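Local coordinates for down syndrome cell adhesion molecule, isoform AK (Drosophila melanogaster, PDB 4WVR), which probably mediates homophilic cell recognition and adhesion, its seventh immunoglobulin domain pairing with an identical copy to contribute to isoform-specific homodimerization, at residues Q29-G35 with P64-V68; T40-N46 with V81-E87; E55-I59 with L69-A73. One frame throughout, in Å; residues are numbered along the deposited sequence.

Interaction 1: residues Q29-G35 with P64-V68; sequences QCMVQKG and PKTSV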
loop_
_atom_site.group_PDB
_atom_site.type_symbol
_atom_site.label_atom_id
_atom_site.label_comp_id
_atom_site.label_asym_id
_atom_site.label_seq_id
_atom_site.Cartn_x
_atom_site.Cartn_y
_atom_site.Cartn_z
ATOM N N GLN A 29 0.878 3.141 1.411
ATOM C CA GLN A 29 2.148 3.172 0.693
ATOM C C GLN A 29 2.602 4.607 0.559
ATOM O O GLN A 29 1.854 5.452 0.063
ATOM C CB GLN A 29 2.045 2.580 -0.712
ATOM C CG GLN A 29 1.873 1.079 -0.796
ATOM C CD GLN A 29 2.180 0.534 -2.185
ATOM O OE1 GLN A 29 3.001 1.077 -2.929
ATOM N NE2 GLN A 29 1.442 -0.489 -2.573
ATOM N N CYS A 30 3.831 4.881 0.981
ATOM C CA CYS A 30 4.441 6.184 0.747
ATOM C C CYS A 30 5.221 6.125 -0.555
ATOM O O CYS A 30 6.310 5.550 -0.615
ATOM C CB CYS A 30 5.351 6.579 1.909
ATOM S SG CYS A 30 6.098 8.214 1.733
ATOM N N MET A 31 4.655 6.705 -1.605
ATOM C CA MET A 31 5.256 6.607 -2.926
ATOM C C MET A 31 5.793 7.953 -3.383
ATOM O O MET A 31 5.036 8.867 -3.706
ATOM C CB MET A 31 4.244 6.056 -3.935
ATOM C CG MET A 31 3.935 4.570 -3.738
ATOM S SD MET A 31 2.530 3.993 -4.717
ATOM C CE MET A 31 1.178 4.817 -3.877
ATOM N N VAL A 32 7.115 8.064 -3.391
ATOM C CA VAL A 32 7.783 9.266 -3.859
ATOM C C VAL A 32 7.649 9.370 -5.375
ATOM O O VAL A 32 7.831 8.387 -6.093
ATOM C CB VAL A 32 9.271 9.268 -3.449
ATOM C CG1 VAL A 32 9.992 10.475 -4.031
ATOM C CG2 VAL A 32 9.401 9.234 -1.933
ATOM N N GLN A 33 7.308 10.558 -5.861
ATOM C CA GLN A 33 7.188 10.784 -7.294
ATOM C C GLN A 33 8.469 11.419 -7.832
ATOM O O GLN A 33 9.373 10.725 -8.295
ATOM C CB GLN A 33 5.973 11.662 -7.597
ATOM C CG GLN A 33 4.682 11.128 -7.000
ATOM C CD GLN A 33 4.354 9.727 -7.485
ATOM O OE1 GLN A 33 4.408 9.446 -8.683
ATOM N NE2 GLN A 33 4.020 8.839 -6.553
ATOM N N LYS A 34 8.546 12.742 -7.758
ATOM C CA LYS A 34 9.760 13.454 -8.134
ATOM C C LYS A 34 10.811 13.299 -7.046
ATOM O O LYS A 34 10.473 13.136 -5.873
ATOM C CB LYS A 34 9.465 14.936 -8.376
ATOM C CG LYS A 34 8.380 15.195 -9.402
ATOM C CD LYS A 34 8.807 14.724 -10.782
ATOM C CE LYS A 34 7.753 15.052 -11.829
ATOM N NZ LYS A 34 8.230 14.702 -13.198
ATOM N N GLY A 35 12.083 13.347 -7.433
ATOM C CA GLY A 35 13.175 13.324 -6.474
ATOM C C GLY A 35 14.347 12.466 -6.911
ATOM O O GLY A 35 14.157 11.372 -7.442
ATOM N N PRO A 64 13.565 1.921 -4.179
ATOM C CA PRO A 64 14.242 3.183 -3.845
ATOM C C PRO A 64 13.304 4.376 -3.651
ATOM O O PRO A 64 13.742 5.385 -3.098
ATOM C CB PRO A 64 15.166 3.418 -5.053
ATOM C CG PRO A 64 14.713 2.457 -6.109
ATOM C CD PRO A 64 14.160 1.290 -5.369
ATOM N N LYS A 65 12.047 4.266 -4.079
ATOM C CA LYS A 65 11.119 5.389 -3.979
ATOM C C LYS A 65 9.780 5.044 -3.324
ATOM O O LYS A 65 8.818 5.809 -3.434
ATOM C CB LYS A 65 10.855 5.979 -5.365
ATOM C CG LYS A 65 12.035 6.733 -5.953
ATOM C CD LYS A 65 11.597 7.597 -7.123
ATOM C CE LYS A 65 12.717 8.510 -7.583
ATOM N NZ LYS A 65 12.237 9.516 -8.570
ATOM N N THR A 66 9.711 3.907 -2.643
ATOM C CA THR A 66 8.455 3.503 -2.020
ATOM C C THR A 66 8.669 2.813 -0.679
ATOM O O THR A 66 9.490 1.898 -0.561
ATOM C CB THR A 66 7.652 2.569 -2.944
ATOM O OG1 THR A 66 7.310 3.271 -4.146
ATOM C CG2 THR A 66 6.374 2.100 -2.259
ATOM N N SER A 67 7.935 3.266 0.333
ATOM C CA SER A 67 7.932 2.600 1.627
ATOM C C SER A 67 6.506 2.219 2.004
ATOM O O SER A 67 5.581 3.014 1.838
ATOM C CB SER A 67 8.546 3.495 2.704
ATOM O OG SER A 67 8.462 2.887 3.983
ATOM N N VAL A 68 6.339 1.002 2.513
ATOM C CA VAL A 68 5.018 0.482 2.859
ATOM C C VAL A 68 4.828 0.333 4.364
ATOM O O VAL A 68 5.657 -0.266 5.049
ATOM C CB VAL A 68 4.771 -0.891 2.218
ATOM C CG1 VAL A 68 3.316 -1.300 2.404
ATOM C CG2 VAL A 68 5.142 -0.859 0.746
#
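Lys65 NZ is held by two backbone carbonyls, those of Gln33 and Gly35: it donates to Gln33 O at 3.1 Å and to Gly35 O at 2.9 Å, lying in the carbonyl plane of the second. Its CG starts anti to the carbonyl carbon (chi1 -71°) and the chain then runs extended alongside Val32, delivering the ammonium to both oxygens and pinning the turn. The carbonyl dipoles would probably stabilise the charge. The backbone of the same lysine also serves, since Lys65 O accepts a hydrogen bond from Val32 N at 2.8 Å. Regular antiparallel pairing follows, with Cys30 and Ser67 exchanging two backbone bonds, of which Cys30 N to Ser67 O is the shorter at 2.7 Å. On the face bearing Gln29, Met31, Thr66 and Val68, Met31 CG lies 3.6 Å from Thr66 OG1, the two side chains pointing the same way. This face meets the second subunit: Asn25 of that subunit bonds Thr66 OG1, and Gln29 NE2 reaches Leu69 O there. From the other face Cys30 forms the disulfide with Cys84 of strand 80-87, bridging the two sheets of the immunoglobulin sandwich, while strand 66-71 runs between strands 26-31 and 57-63.

Interaction 2: residues T40-N46 with V81-E87; sequences TIKWTLN and VFKCIAE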
loop_
_atom_site.group_PDB
_atom_site.type_symbol
_atom_site.label_atom_id
_atom_site.label_comp_id
_atom_site.label_asym_id
_atom_site.label_seq_id
_atom_site.Cartn_x
_atom_site.Cartn_y
_atom_site.Cartn_z
ATOM N N THR A 40 15.926 8.769 1.568
ATOM C CA THR A 40 15.618 8.156 2.851
ATOM C C THR A 40 14.141 8.351 3.165
ATOM O O THR A 40 13.625 9.464 3.081
ATOM C CB THR A 40 16.476 8.743 3.988
ATOM O OG1 THR A 40 17.853 8.422 3.763
ATOM C CG2 THR A 40 16.052 8.168 5.332
ATOM N N ILE A 41 13.459 7.266 3.508
ATOM C CA ILE A 41 12.034 7.340 3.801
ATOM C C ILE A 41 11.745 6.791 5.188
ATOM O O ILE A 41 11.986 5.616 5.464
ATOM C CB ILE A 41 11.200 6.573 2.759
ATOM C CG1 ILE A 41 11.548 7.045 1.346
ATOM C CG2 ILE A 41 9.727 6.768 3.027
ATOM C CD1 ILE A 41 10.814 6.301 0.251
ATOM N N LYS A 42 11.230 7.647 6.063
ATOM C CA LYS A 42 10.977 7.252 7.442
ATOM C C LYS A 42 9.588 7.672 7.896
ATOM O O LYS A 42 8.936 8.499 7.258
ATOM C CB LYS A 42 12.033 7.849 8.368
ATOM C CG LYS A 42 12.155 9.350 8.259
ATOM C CD LYS A 42 13.304 9.862 9.108
ATOM C CE LYS A 42 13.415 11.372 9.025
ATOM N NZ LYS A 42 14.543 11.870 9.855
ATOM N N TRP A 43 9.142 7.099 9.009
ATOM C CA TRP A 43 7.785 7.307 9.486
ATOM C C TRP A 43 7.743 7.828 10.917
ATOM O O TRP A 43 8.618 7.526 11.730
ATOM C CB TRP A 43 6.991 6.002 9.400
ATOM C CG TRP A 43 6.770 5.492 8.007
ATOM C CD1 TRP A 43 7.638 4.750 7.256
ATOM C CD2 TRP A 43 5.595 5.665 7.207
ATOM N NE1 TRP A 43 7.078 4.458 6.037
ATOM C CE2 TRP A 43 5.823 5.008 5.981
ATOM C CE3 TRP A 43 4.374 6.320 7.405
ATOM C CZ2 TRP A 43 4.876 4.984 4.958
ATOM C CZ3 TRP A 43 3.430 6.292 6.386
ATOM C CH2 TRP A 43 3.688 5.631 5.179
ATOM N N THR A 44 6.715 8.613 11.221
ATOM C CA THR A 44 6.424 8.984 12.600
ATOM C C THR A 44 4.948 8.757 12.911
ATOM O O THR A 44 4.095 8.824 12.024
ATOM C CB THR A 44 6.788 10.459 12.900
ATOM O OG1 THR A 44 6.043 11.331 12.040
ATOM C CG2 THR A 44 8.273 10.699 12.696
ATOM N N LEU A 45 4.662 8.453 14.170
ATOM C CA LEU A 45 3.293 8.382 14.661
ATOM C C LEU A 45 3.144 9.376 15.800
ATOM O O LEU A 45 3.727 9.187 16.866
ATOM C CB LEU A 45 2.944 6.972 15.137
ATOM C CG LEU A 45 1.604 6.826 15.860
ATOM C CD1 LEU A 45 0.457 7.279 14.965
ATOM C CD2 LEU A 45 1.391 5.394 16.332
ATOM N N ASN A 46 2.371 10.433 15.566
ATOM C CA ASN A 46 2.263 11.540 16.514
ATOM C C ASN A 46 3.643 12.082 16.871
ATOM O O ASN A 46 3.996 12.194 18.046
ATOM C CB ASN A 46 1.512 11.104 17.771
ATOM C CG ASN A 46 0.118 10.599 17.464
ATOM O OD1 ASN A 46 -0.627 11.223 16.713
ATOM N ND2 ASN A 46 -0.234 9.455 18.031
ATOM N N VAL A 81 -1.672 10.584 14.066
ATOM C CA VAL A 81 -1.190 11.064 12.779
ATOM C C VAL A 81 0.032 10.286 12.308
ATOM O O VAL A 81 1.081 10.309 12.949
ATOM C CB VAL A 81 -0.834 12.562 12.844
ATOM C CG1 VAL A 81 -0.456 13.081 11.462
ATOM C CG2 VAL A 81 -1.998 13.356 13.420
ATOM N N PHE A 82 -0.112 9.591 11.184
ATOM C CA PHE A 82 1.017 8.917 10.562
ATOM C C PHE A 82 1.651 9.835 9.531
ATOM O O PHE A 82 0.978 10.334 8.632
ATOM C CB PHE A 82 0.584 7.603 9.908
ATOM C CG PHE A 82 0.245 6.523 10.894
ATOM C CD1 PHE A 82 -1.012 6.459 11.466
ATOM C CD2 PHE A 82 1.186 5.569 11.245
ATOM C CE1 PHE A 82 -1.325 5.466 12.375
ATOM C CE2 PHE A 82 0.880 4.576 12.152
ATOM C CZ PHE A 82 -0.377 4.524 12.717
ATOM N N LYS A 83 2.949 10.060 9.667
ATOM C CA LYS A 83 3.651 10.909 8.725
ATOM C C LYS A 83 4.747 10.137 8.018
ATOM O O LYS A 83 5.526 9.428 8.650
ATOM C CB LYS A 83 4.241 12.131 9.433
ATOM C CG LYS A 83 4.976 13.084 8.502
ATOM C CD LYS A 83 5.639 14.207 9.284
ATOM C CE LYS A 83 4.623 14.972 10.118
ATOM N NZ LYS A 83 5.271 16.037 10.935
ATOM N N CYS A 84 4.787 10.264 6.699
ATOM C CA CYS A 84 5.898 9.742 5.922
ATOM C C CYS A 84 6.821 10.886 5.547
ATOM O O CYS A 84 6.370 11.890 5.002
ATOM C CB CYS A 84 5.411 9.039 4.661
ATOM S SG CYS A 84 6.775 8.468 3.629
ATOM N N ILE A 85 8.107 10.733 5.845
ATOM C CA ILE A 85 9.096 11.748 5.510
ATOM C C ILE A 85 10.096 11.217 4.489
ATOM O O ILE A 85 10.732 10.188 4.709
ATOM C CB ILE A 85 9.856 12.229 6.760
ATOM C CG1 ILE A 85 8.871 12.667 7.845
ATOM C CG2 ILE A 85 10.814 13.359 6.397
ATOM C CD1 ILE A 85 9.521 12.942 9.178
ATOM N N ALA A 86 10.225 11.927 3.374
ATOM C CA ALA A 86 11.163 11.555 2.321
ATOM C C ALA A 86 12.263 12.601 2.180
ATOM O O ALA A 86 11.983 13.777 1.947
ATOM C CB ALA A 86 10.436 11.380 1.003
ATOM N N GLU A 87 13.512 12.164 2.313
ATOM C CA GLU A 87 14.654 13.071 2.254
ATOM C C GLU A 87 15.738 12.608 1.293
ATOM O O GLU A 87 16.066 11.426 1.225
ATOM C CB GLU A 87 15.274 13.241 3.641
ATOM C CG GLU A 87 14.362 13.852 4.678
ATOM C CD GLU A 87 14.836 13.579 6.094
ATOM O OE1 GLU A 87 15.749 12.747 6.271
ATOM O OE2 GLU A 87 14.299 14.208 7.027
HETATM O O HOH W 1 3.400 11.771 13.196
HETATM O O HOH W 2 6.806 13.978 12.971
#
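Leu45 sets its CD1 methyl over the middle of the Phe82 ring, 3.6 Å from the centroid, in a CH-pi contact. The two belong to the central antiparallel strands of their sheet, 40-45 and 80-87, joined by paired backbone bonds at Thr40-Glu87, Lys42-Ile85 and Thr44-Lys83. A second bump follows: Cys84 CB sits over one face of Trp43, 3.8 Å from the centroid of the six-membered ring, and Cys84 SG lies over that face at 4.4 Å. The sulfur also touches Ile41 CG2 at 3.5 Å, so Cys84 fills the hollow between that methyl and the indole. Trp43 reaches this place because its CG stands beside the backbone N (chi1 -65°), and Ser67 OG anchors NE1 by a hydrogen bond. Replacing Trp43 by an alanine is likely to leave a gap beside Cys84 CB, and Ser67 OG without its NE1 partner. On the opposite face of the sheet, with Thr44 and Lys83, Lys42 crosses Ile85, CG to CB 4.0 Å, and ends in a long salt bridge, NZ to Glu87 OE2 3.7 Å. Thr44 OG1 nestles 3.3 Å from Lys83 CB and also binds a water that donates to Val81 O. Val81 N donates to Asn46 OD1 at 2.9 Å, from above that carbonyl plane. Mostly aromatic, aliphatic and sulfur groups thus face the sandwich core, whereas the outer face mixes aliphatic contacts with charge and water.

Interaction 3: residues E55-I59 with L69-A73; sequences EGITI and LNIAA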
loop_
_atom_site.group_PDB
_atom_site.type_symbol
_atom_site.label_atom_id
_atom_site.label_comp_id
_atom_site.label_asym_id
_atom_site.label_seq_id
_atom_site.Cartn_x
_atom_site.Cartn_y
_atom_site.Cartn_z
ATOM N N GLU A 55 5.356 -1.160 18.122
ATOM C CA GLU A 55 3.920 -1.097 18.400
ATOM C C GLU A 55 3.119 -1.964 17.423
ATOM O O GLU A 55 1.962 -1.672 17.124
ATOM C CB GLU A 55 3.415 0.350 18.351
ATOM C CG GLU A 55 3.980 1.256 19.437
ATOM C CD GLU A 55 3.546 0.848 20.834
ATOM O OE1 GLU A 55 2.357 0.515 21.019
ATOM O OE2 GLU A 55 4.397 0.863 21.749
ATOM N N GLY A 56 3.743 -3.028 16.931
ATOM C CA GLY A 56 3.095 -3.931 15.998
ATOM C C GLY A 56 2.866 -3.317 14.629
ATOM O O GLY A 56 1.955 -3.720 13.907
ATOM N N ILE A 57 3.695 -2.342 14.272
ATOM C CA ILE A 57 3.596 -1.679 12.976
ATOM C C ILE A 57 4.698 -2.137 12.026
ATOM O O ILE A 57 5.885 -1.989 12.327
ATOM C CB ILE A 57 3.677 -0.148 13.119
ATOM C CG1 ILE A 57 2.535 0.366 13.995
ATOM C CG2 ILE A 57 3.655 0.519 11.748
ATOM C CD1 ILE A 57 2.630 1.846 14.298
ATOM N N THR A 58 4.307 -2.692 10.882
ATOM C CA THR A 58 5.275 -3.117 9.874
ATOM C C THR A 58 5.685 -1.956 8.970
ATOM O O THR A 58 4.841 -1.208 8.479
ATOM C CB THR A 58 4.719 -4.262 8.996
ATOM O OG1 THR A 58 4.366 -5.382 9.821
ATOM C CG2 THR A 58 5.754 -4.700 7.972
ATOM N N ILE A 59 6.989 -1.812 8.760
ATOM C CA ILE A 59 7.524 -0.803 7.855
ATOM C C ILE A 59 8.557 -1.446 6.935
ATOM O O ILE A 59 9.494 -2.089 7.406
ATOM C CB ILE A 59 8.171 0.363 8.627
ATOM C CG1 ILE A 59 7.112 1.119 9.435
ATOM C CG2 ILE A 59 8.897 1.301 7.678
ATOM C CD1 ILE A 59 7.672 2.240 10.280
ATOM N N LEU A 69 3.726 0.868 4.876
ATOM C CA LEU A 69 3.398 0.718 6.286
ATOM C C LEU A 69 2.170 -0.175 6.417
ATOM O O LEU A 69 1.189 0.003 5.699
ATOM C CB LEU A 69 3.162 2.084 6.940
ATOM C CG LEU A 69 2.915 2.127 8.454
ATOM C CD1 LEU A 69 3.497 3.393 9.052
ATOM C CD2 LEU A 69 1.423 2.032 8.769
ATOM N N ASN A 70 2.238 -1.148 7.322
ATOM C CA ASN A 70 1.109 -2.038 7.575
ATOM C C ASN A 70 0.868 -2.227 9.064
ATOM O O ASN A 70 1.805 -2.426 9.837
ATOM C CB ASN A 70 1.329 -3.404 6.909
ATOM C CG ASN A 70 0.140 -4.338 7.084
ATOM O OD1 ASN A 70 0.213 -5.335 7.807
ATOM N ND2 ASN A 70 -0.968 -4.012 6.429
ATOM N N ILE A 71 -0.395 -2.155 9.460
ATOM C CA ILE A 71 -0.780 -2.484 10.821
ATOM C C ILE A 71 -1.640 -3.734 10.765
ATOM O O ILE A 71 -2.831 -3.661 10.457
ATOM C CB ILE A 71 -1.542 -1.336 11.500
ATOM C CG1 ILE A 71 -0.739 -0.038 11.397
ATOM C CG2 ILE A 71 -1.843 -1.687 12.954
ATOM C CD1 ILE A 71 -1.458 1.172 11.968
ATOM N N ALA A 72 -1.020 -4.879 11.038
ATOM C CA ALA A 72 -1.662 -6.178 10.849
ATOM C C ALA A 72 -2.946 -6.332 11.664
ATOM O O ALA A 72 -3.931 -6.894 11.181
ATOM C CB ALA A 72 -0.684 -7.292 11.194
ATOM N N ALA A 73 -2.922 -5.837 12.898
ATOM C CA ALA A 73 -4.091 -5.863 13.772
ATOM C C ALA A 73 -4.212 -4.535 14.508
ATOM O O ALA A 73 -3.509 -4.294 15.490
ATOM C CB ALA A 73 -4.003 -7.015 14.761
HETATM O O HOH W 3 1.855 -5.075 11.605
HETATM O O HOH W 4 -0.272 -5.230 14.428
HETATM O O HOH W 5 2.411 -6.744 8.663
#
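Thr58 and Asn70 form the hydrogen-bonded pair of two short antiparallel strand segments whose axes run at 160°, with Thr58 N to Asn70 O at 2.7 Å and Asn70 N to Thr58 O at 2.8 Å. The apolar side chains of Ile57, Ile59, Leu69 and Ile71 share the inner face. Ile57 lies among them with both branches in use. Its CG2 methyl, placed anti to the backbone N by a chi1 of -60° for CG1, comes across Leu69 and meets CG at 3.7 Å; its CG1 lies alongside Ile71 CG1 at 4.2 Å, the two isoleucines pointing the same way. Ile59 CG1 reaches Leu69 CD1 more loosely, at 4.3 Å. These strands make a beta hairpin, the D-E hairpin of the immunoglobulin fold, and the apolar face it offers packs on Phe82 and Trp43 of the opposite sheet. The outer face is polar and hydrated. Thr58 OG1 accepts a hydrogen bond from one water at 2.6 Å, and that water also donates to Asn70 OD1, so two side chains on neighbouring strands are joined through a single molecule. Asn70 ND2 bonds Asn25 of the same chain, which fixes the turn of the amide. Where the strands part, direct pairing gives way to water. One water accepts hydrogen bonds from Thr58 OG1 and Ala72 N and donates to Gly56 O and Asn70 O, four bonds in all; its bond to Gly56 O is 2.7 Å. A further water links Gly56 O to Ala73 N. On the same outer face the second subunit approaches, its Leu62 packing on Thr58 and its Thr66 on Asn70.

Read from the N terminus, residues 29-35 open interaction 1, 40-46 open interaction 2 and 55-59 open interaction 3. The chain then turns back: 64-68 close interaction 1, 69-73 close the short hairpin loop of interaction 3, and 81-87 close interaction 2 last. Interaction 3 therefore nests within the loop closed by interaction 2, while interaction 1 crosses both. Interactions 1 and 3 lie on opposite sides of strand 66-71 and assemble one sheet, which also faces the second subunit; interaction 2 forms the middle of the other sheet. Crossing and nested closures thus bring strands distant in sequence into two facing sheets, joined by the Cys30-Cys84 disulfide and by Trp43 and Phe82 packing on Leu69.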